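Side-chain contacts in VIN1 (Oscarella pearsei, PDB 6BFI), which binds actin filaments as a vinculin homolog and may play a role in cell-cell adhesion: residues A[382-385]-A[386-390]; A[464-467]-A[468-472]. One frame throughout, in Å; residues are numbered along the deposited sequence.

Contact 1: A[382-385]-A[386-390]; sequences PIKA and LEDAA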
loop_
_atom_site.group_PDB
_atom_site.type_symbol
_atom_site.label_atom_id
_atom_site.label_comp_id
_atom_site.label_asym_id
_atom_site.label_seq_id
_atom_site.Cartn_x
_atom_site.Cartn_y
_atom_site.Cartn_z
ATOM N N PRO A 382 25.573 -13.021 -8.983
ATOM C CA PRO A 382 26.528 -11.963 -9.365
ATOM C C PRO A 382 27.209 -11.277 -8.192
ATOM O O PRO A 382 28.405 -10.967 -8.283
ATOM C CB PRO A 382 25.655 -10.989 -10.167
ATOM C CG PRO A 382 24.569 -11.841 -10.724
ATOM C CD PRO A 382 24.270 -12.846 -9.648
ATOM N N ILE A 383 26.494 -11.022 -7.093
ATOM C CA ILE A 383 27.138 -10.359 -5.962
ATOM C C ILE A 383 28.115 -11.305 -5.274
ATOM O O ILE A 383 29.129 -10.864 -4.716
ATOM C CB ILE A 383 26.093 -9.803 -4.974
ATOM C CG1 ILE A 383 26.764 -8.854 -3.975
ATOM C CG2 ILE A 383 25.391 -10.924 -4.229
ATOM C CD1 ILE A 383 25.814 -8.254 -2.957
ATOM N N LYS A 384 27.839 -12.612 -5.306
ATOM C CA LYS A 384 28.804 -13.577 -4.791
ATOM C C LYS A 384 30.054 -13.608 -5.658
ATOM O O LYS A 384 31.175 -13.678 -5.140
ATOM C CB LYS A 384 28.168 -14.965 -4.710
ATOM C CG LYS A 384 29.087 -16.032 -4.147
ATOM C CD LYS A 384 29.538 -15.673 -2.743
ATOM C CE LYS A 384 30.446 -16.743 -2.163
ATOM N NZ LYS A 384 30.914 -16.382 -0.796
ATOM N N ALA A 385 29.879 -13.546 -6.981
ATOM C CA ALA A 385 31.026 -13.465 -7.878
ATOM C C ALA A 385 31.829 -12.192 -7.641
ATOM O O ALA A 385 33.060 -12.203 -7.755
ATOM C CB ALA A 385 30.559 -13.543 -9.332
ATOM N N LEU A 386 31.154 -11.089 -7.301
ATOM C CA LEU A 386 31.870 -9.857 -6.988
ATOM C C LEU A 386 32.652 -9.987 -5.686
ATOM O O LEU A 386 33.812 -9.564 -5.608
ATOM C CB LEU A 386 30.896 -8.683 -6.911
ATOM C CG LEU A 386 31.505 -7.350 -6.465
ATOM C CD1 LEU A 386 32.511 -6.837 -7.485
ATOM C CD2 LEU A 386 30.420 -6.321 -6.214
ATOM N N GLU A 387 32.035 -10.571 -4.652
ATOM C CA GLU A 387 32.743 -10.753 -3.388
ATOM C C GLU A 387 33.955 -11.664 -3.561
ATOM O O GLU A 387 35.023 -11.402 -2.995
ATOM C CB GLU A 387 31.801 -11.316 -2.324
ATOM C CG GLU A 387 32.412 -11.353 -0.927
ATOM C CD GLU A 387 31.634 -12.229 0.039
ATOM O OE1 GLU A 387 31.222 -13.340 -0.358
ATOM O OE2 GLU A 387 31.433 -11.805 1.195
ATOM N N ASP A 388 33.809 -12.738 -4.342
ATOM C CA ASP A 388 34.952 -13.606 -4.612
ATOM C C ASP A 388 36.011 -12.894 -5.442
ATOM O O ASP A 388 37.208 -13.156 -5.275
ATOM C CB ASP A 388 34.495 -14.883 -5.316
ATOM C CG ASP A 388 33.587 -15.732 -4.450
ATOM O OD1 ASP A 388 33.633 -15.577 -3.212
ATOM O OD2 ASP A 388 32.830 -16.556 -5.006
ATOM N N ALA A 389 35.595 -11.995 -6.339
ATOM C CA ALA A 389 36.564 -11.221 -7.108
ATOM C C ALA A 389 37.357 -10.286 -6.207
ATOM O O ALA A 389 38.561 -10.084 -6.415
ATOM C CB ALA A 389 35.853 -10.434 -8.210
ATOM N N ALA A 390 36.703 -9.709 -5.197
ATOM C CA ALA A 390 37.411 -8.854 -4.253
ATOM C C ALA A 390 38.370 -9.651 -3.378
ATOM O O ALA A 390 39.398 -9.120 -2.946
ATOM C CB ALA A 390 36.413 -8.094 -3.382
#

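Contact 2: A[464-467]-A[468-472]; sequences GNQA and AKDYL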
loop_
_atom_site.group_PDB
_atom_site.type_symbol
_atom_site.label_atom_id
_atom_site.label_comp_id
_atom_site.label_asym_id
_atom_site.label_seq_id
_atom_site.Cartn_x
_atom_site.Cartn_y
_atom_site.Cartn_z
ATOM N N GLY A 464 44.726 -8.263 3.718
ATOM C CA GLY A 464 44.876 -8.725 5.085
ATOM C C GLY A 464 44.064 -7.961 6.111
ATOM O O GLY A 464 44.481 -7.836 7.265
ATOM N N ASN A 465 42.899 -7.454 5.713
ATOM C CA ASN A 465 42.046 -6.660 6.589
ATOM C C ASN A 465 40.765 -7.443 6.856
ATOM O O ASN A 465 39.915 -7.574 5.969
ATOM C CB ASN A 465 41.740 -5.299 5.969
ATOM C CG ASN A 465 41.129 -4.329 6.961
ATOM O OD1 ASN A 465 40.627 -4.728 8.011
ATOM N ND2 ASN A 465 41.167 -3.044 6.629
ATOM N N GLN A 466 40.625 -7.949 8.083
ATOM C CA GLN A 466 39.443 -8.731 8.424
ATOM C C GLN A 466 38.216 -7.845 8.601
ATOM O O GLN A 466 37.102 -8.258 8.258
ATOM C CB GLN A 466 39.701 -9.548 9.689
ATOM C CG GLN A 466 38.633 -10.590 9.996
ATOM C CD GLN A 466 38.716 -11.812 9.094
ATOM O OE1 GLN A 466 39.519 -11.860 8.162
ATOM N NE2 GLN A 466 37.887 -12.811 9.374
ATOM N N ALA A 467 38.397 -6.631 9.130
ATOM C CA ALA A 467 37.261 -5.736 9.331
ATOM C C ALA A 467 36.586 -5.390 8.010
ATOM O O ALA A 467 35.353 -5.399 7.913
ATOM C CB ALA A 467 37.715 -4.466 10.050
ATOM N N ALA A 468 37.379 -5.082 6.980
ATOM C CA ALA A 468 36.806 -4.809 5.666
ATOM C C ALA A 468 36.085 -6.033 5.120
ATOM O O ALA A 468 35.042 -5.910 4.467
ATOM C CB ALA A 468 37.899 -4.353 4.699
ATOM N N LYS A 469 36.624 -7.224 5.387
ATOM C CA LYS A 469 35.982 -8.457 4.943
ATOM C C LYS A 469 34.615 -8.627 5.594
ATOM O O LYS A 469 33.617 -8.905 4.913
ATOM C CB LYS A 469 36.888 -9.646 5.264
ATOM C CG LYS A 469 36.390 -10.993 4.774
ATOM C CD LYS A 469 37.359 -12.088 5.193
ATOM C CE LYS A 469 37.135 -13.377 4.423
ATOM N NZ LYS A 469 38.192 -14.382 4.736
ATOM N N ASP A 470 34.550 -8.456 6.918
ATOM C CA ASP A 470 33.288 -8.618 7.630
ATOM C C ASP A 470 32.283 -7.551 7.216
ATOM O O ASP A 470 31.079 -7.825 7.120
ATOM C CB ASP A 470 33.525 -8.574 9.139
ATOM C CG ASP A 470 34.659 -9.485 9.579
ATOM O OD1 ASP A 470 35.076 -10.347 8.777
ATOM O OD2 ASP A 470 35.131 -9.338 10.725
ATOM N N TYR A 471 32.756 -6.328 6.961
ATOM C CA TYR A 471 31.844 -5.282 6.514
ATOM C C TYR A 471 31.299 -5.585 5.124
ATOM O O TYR A 471 30.103 -5.397 4.866
ATOM C CB TYR A 471 32.537 -3.921 6.535
ATOM C CG TYR A 471 31.584 -2.777 6.272
ATOM C CD1 TYR A 471 30.646 -2.401 7.224
ATOM C CD2 TYR A 471 31.614 -2.081 5.072
ATOM C CE1 TYR A 471 29.767 -1.361 6.990
ATOM C CE2 TYR A 471 30.742 -1.040 4.828
ATOM C CZ TYR A 471 29.818 -0.685 5.789
ATOM O OH TYR A 471 28.941 0.351 5.554
ATOM N N LEU A 472 32.160 -6.060 4.217
ATOM C CA LEU A 472 31.692 -6.459 2.893
ATOM C C LEU A 472 30.656 -7.568 2.990
ATOM O O LEU A 472 29.649 -7.552 2.271
ATOM C CB LEU A 472 32.869 -6.903 2.024
ATOM C CG LEU A 472 32.522 -7.562 0.682
ATOM C CD1 LEU A 472 31.691 -6.630 -0.193
ATOM C CD2 LEU A 472 33.779 -8.010 -0.051
#

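Contact 1: A[382-385]-A[386-390]
Lys-384 reaches forward along its own helix and brings its ammonium near two acidic side chains. NZ lies 3.1 Å from OE1 of Glu-387, a salt bridge that meets the oxygen nearly along its C-O axis. A second, long salt bridge runs from NZ to OD1 of Asp-388 at 3.7 Å. The lysine chain bends at chi2 (59°) and is straight beyond it. That bend brings CD near OE1 of Glu-387. It also sets CE 3.6 Å from OD1 of Asp-388, the side chains crossing at a slant. These are i to i+3 and i to i+4 pairs, a salt-bridge network on one face of helix 381-390, in a chain of the all-helical vinculin family. Beneath it the helical i to i+4 backbone bonds continue, with Asp-388 N bonded to Lys-384 O at 2.9 Å. OE1 of Glu-387 also takes a salt bridge from Lys-476 of helix 466-493, so one carboxylate oxygen of this buried glutamate serves two lysines. With an alanine at Glu-387, Lys-476 would probably lose this mate, and Lys-384 would keep only the long pair to Asp-388 within the two segments. Leu-386 packs on Phe-403 of helix 399-427 and Ala-456 of helix 452-460, and Ile-383 on Phe-410 of helix 399-427 and Trp-479 of helix 466-493.

Contact 2: A[464-467]-A[468-472]
Asn-465 lays its amide against the methyl of Ala-468, with CG of Asn-465 3.9 Å from CB of Ala-468. The same side chain is the N-cap of helix 466-493. Its OD1 accepts from two backbone N-H groups of the first turn. Both bonds are weak. Ala-468 N lies 3.4 Å from OD1 of Asn-465, long but fairly straight. Ala-467 N lies closer, 3.1 Å from OD1 of Asn-465, but this bond is strongly bent at 122°. CG stands anti to the backbone N (chi1 -167°), and this brings OD1 round to the start of the helix.

On the outer face, Gln-466 bends at chi2 and crosses two neighbours. Its OE1 lies 3.7 Å from CD of Lys-469, a contact with the aliphatic part of that chain. Its CG sits 3.8 Å from OD1 of Asp-470, and the amide and carboxylate planes are 89° apart. The backbone bond from Asp-470 N to Gln-466 O, 2.9 Å, ties the same two residues.

Ala-468 also packs on Val-458 and Val-459 of helix 452-460, and Tyr-471 on Ser-207 and Ser-208 of helix 185-215. Asp-470 lies one turn further on than the cap. Its OD1 and Gln-466 O are two acceptors 3.0 Å apart, probably unfavourable in itself and offset at most in part by a weak, long ion pair with Arg-473. The cap thus satisfies first-turn N-H groups only weakly.

Both contacts are local and part buried. In contact 1 Lys-384 and Asp-388 are exposed, while Glu-387 and Leu-386 are buried. In contact 2 Gln-466 and Lys-469 are exposed, while Asn-465 and Ala-468 are buried. Contact 1 lies within the short helix 381-390, contact 2 at the start of the much longer helix 466-493. Contact 1 joins full charges on a helix face. Contact 2 caps backbone N-H groups with a neutral amide through weak bonds, without a salt bridge across its segments. The two helices touch directly: CG of Glu-387 packs 3.7 Å from CD2 of Leu-472. Both contacts also meet helix 452-460, Leu-386 and Leu-472 each touching Ala-456.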